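Local coordinates for protein Succinylglutamatedesuccinylase/aspartoacylase (Rhodobacter sphaeroides 2.4.1, PDB 3CDX) that probably hydrolyses amide or ester bonds as a metal-dependent enzyme of the succinylglutamate desuccinylase/aspartoacylase family, and binds a metal ion, at residues A294-H298 and P307-L311. Numbering follows the deposited sequence.
Sequences AGWIH and PLELL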
loop_
_atom_site.group_PDB
_atom_site.type_symbol
_atom_site.label_atom_id
_atom_site.label_comp_id
_atom_site.label_asym_id
_atom_site.label_seq_id
_atom_site.Cartn_x
_atom_site.Cartn_y
_atom_site.Cartn_z
ATOM N N ALA A 294 33.068 -15.508 -9.871
ATOM C CA ALA A 294 32.495 -14.808 -8.702
ATOM C C ALA A 294 31.172 -15.459 -8.245
ATOM O O ALA A 294 30.819 -15.386 -7.048
ATOM C CB ALA A 294 32.315 -13.312 -8.979
ATOM N N GLY A 295 30.498 -16.129 -9.180
ATOM C CA GLY A 295 29.230 -16.813 -8.932
ATOM C C GLY A 295 28.435 -16.842 -10.211
ATOM O O GLY A 295 28.976 -16.519 -11.270
ATOM N N TRP A 296 27.166 -17.239 -10.116
ATOM C CA TRP A 296 26.285 -17.490 -11.259
ATOM C C TRP A 296 24.886 -16.947 -10.981
ATOM O O TRP A 296 24.355 -17.073 -9.864
ATOM C CB TRP A 296 26.120 -19.012 -11.518
ATOM C CG TRP A 296 27.372 -19.763 -11.784
ATOM C CD1 TRP A 296 27.943 -19.995 -13.014
ATOM C CD2 TRP A 296 28.231 -20.377 -10.817
ATOM N NE1 TRP A 296 29.102 -20.727 -12.862
ATOM C CE2 TRP A 296 29.309 -20.968 -11.530
ATOM C CE3 TRP A 296 28.187 -20.506 -9.412
ATOM C CZ2 TRP A 296 30.329 -21.672 -10.891
ATOM C CZ3 TRP A 296 29.195 -21.171 -8.778
ATOM C CH2 TRP A 296 30.264 -21.758 -9.510
ATOM N N ILE A 297 24.283 -16.371 -12.015
ATOM C CA ILE A 297 22.903 -15.936 -11.904
ATOM C C ILE A 297 22.072 -17.027 -12.541
ATOM O O ILE A 297 22.221 -17.291 -13.746
ATOM C CB ILE A 297 22.653 -14.625 -12.647
ATOM C CG1 ILE A 297 23.425 -13.467 -11.996
ATOM C CG2 ILE A 297 21.161 -14.389 -12.785
ATOM C CD1 ILE A 297 23.297 -12.109 -12.770
ATOM N N HIS A 298 21.235 -17.664 -11.717
ATOM C CA HIS A 298 20.369 -18.737 -12.142
ATOM C C HIS A 298 19.063 -18.133 -12.623
ATOM O O HIS A 298 18.588 -17.106 -12.057
ATOM C CB HIS A 298 20.138 -19.722 -10.974
ATOM C CG HIS A 298 21.386 -20.413 -10.489
ATOM N ND1 HIS A 298 21.751 -21.675 -10.914
ATOM C CD2 HIS A 298 22.361 -20.013 -9.636
ATOM C CE1 HIS A 298 22.889 -22.023 -10.335
ATOM N NE2 HIS A 298 23.282 -21.033 -9.556
ATOM N N PRO A 307 22.831 -21.076 -16.133
ATOM C CA PRO A 307 23.067 -19.847 -15.375
ATOM C C PRO A 307 24.150 -18.963 -15.997
ATOM O O PRO A 307 25.048 -19.436 -16.715
ATOM C CB PRO A 307 23.507 -20.354 -14.004
ATOM C CG PRO A 307 24.031 -21.715 -14.258
ATOM C CD PRO A 307 23.211 -22.280 -15.369
ATOM N N LEU A 308 24.079 -17.678 -15.686
ATOM C CA LEU A 308 25.072 -16.761 -16.218
ATOM C C LEU A 308 26.253 -16.611 -15.261
ATOM O O LEU A 308 26.103 -16.083 -14.160
ATOM C CB LEU A 308 24.422 -15.408 -16.540
ATOM C CG LEU A 308 25.281 -14.267 -17.075
ATOM C CD1 LEU A 308 25.729 -14.569 -18.539
ATOM C CD2 LEU A 308 24.447 -12.959 -17.015
ATOM N N GLU A 309 27.434 -17.063 -15.708
ATOM C CA GLU A 309 28.670 -16.929 -14.931
ATOM C C GLU A 309 29.161 -15.478 -14.862
ATOM O O GLU A 309 29.251 -14.794 -15.907
ATOM C CB GLU A 309 29.777 -17.786 -15.562
ATOM C CG GLU A 309 31.058 -17.910 -14.672
ATOM C CD GLU A 309 32.198 -18.674 -15.382
ATOM O OE1 GLU A 309 32.022 -19.002 -16.564
ATOM O OE2 GLU A 309 33.250 -18.929 -14.761
ATOM N N LEU A 310 29.493 -15.020 -13.646
ATOM C CA LEU A 310 30.150 -13.699 -13.431
ATOM C C LEU A 310 31.575 -13.887 -12.962
ATOM O O LEU A 310 31.832 -14.793 -12.174
ATOM C CB LEU A 310 29.423 -12.846 -12.356
ATOM C CG LEU A 310 27.919 -12.585 -12.555
ATOM C CD1 LEU A 310 27.379 -11.482 -11.662
ATOM C CD2 LEU A 310 27.599 -12.292 -14.029
ATOM N N LEU A 311 32.485 -13.005 -13.398
ATOM C CA LEU A 311 33.899 -13.077 -12.994
ATOM C C LEU A 311 34.321 -11.851 -12.194
ATOM O O LEU A 311 33.859 -10.753 -12.485
ATOM C CB LEU A 311 34.822 -13.193 -14.228
ATOM C CG LEU A 311 34.462 -14.213 -15.312
ATOM C CD1 LEU A 311 35.477 -14.093 -16.474
ATOM C CD2 LEU A 311 34.431 -15.625 -14.737
#
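W296 lies alongside E309 on one face of an antiparallel beta hairpin, strands 293-298 and 308-311, with 308-311 the outermost strand, within this chain, of a small antiparallel sheet away from the metal site. The two form a non-hydrogen-bonded pair, and their side chains run in the same direction, indole and carboxylate planes 23° apart. CD1 of W296 rests 3.8 Å from CB of E309, and NE1 lies 3.9 Å from its CG; a glutamate suits this solvent-exposed place because its methylenes flank the ring while OE2 reaches on to the hydroxyl of T293. With CG anti to the backbone N (chi1 -170°) and the chain extended, E309 stays beside the indole.

Further along the same face, P307 touches both W296 and H298. Its CB packs 3.8 Å from CB of W296 and also sits over one face of the H298 imidazole, 4.0 Å from the ring centroid, in a CH-pi contact. NE2 of H298 is hydrogen-bonded to OE1 of E279 on the next strand, which anchors the ring, while I71 of the second subunit packs on it too. Without the imidazole, as with an alanine here, P307 would probably lose the ring it lies over and E279 its hydrogen-bond mate at H298.

The opposite face is apolar: I297 meets L308 through their CB atoms, and its CD1 approaches CD1 of L310; I297 and L310, branched aliphatics, pack on F278 of the adjoining strand. At the far end A294 and G295 both face L310 in a classic beta bulge; G295 takes a positive phi of 152°, readily accessible to a residue lacking CB. There, both backbone polar atoms of L310 turn toward the neighbouring strand: N donates to G295 O at 2.9 Å, and O accepts from A294 N at 2.7 Å.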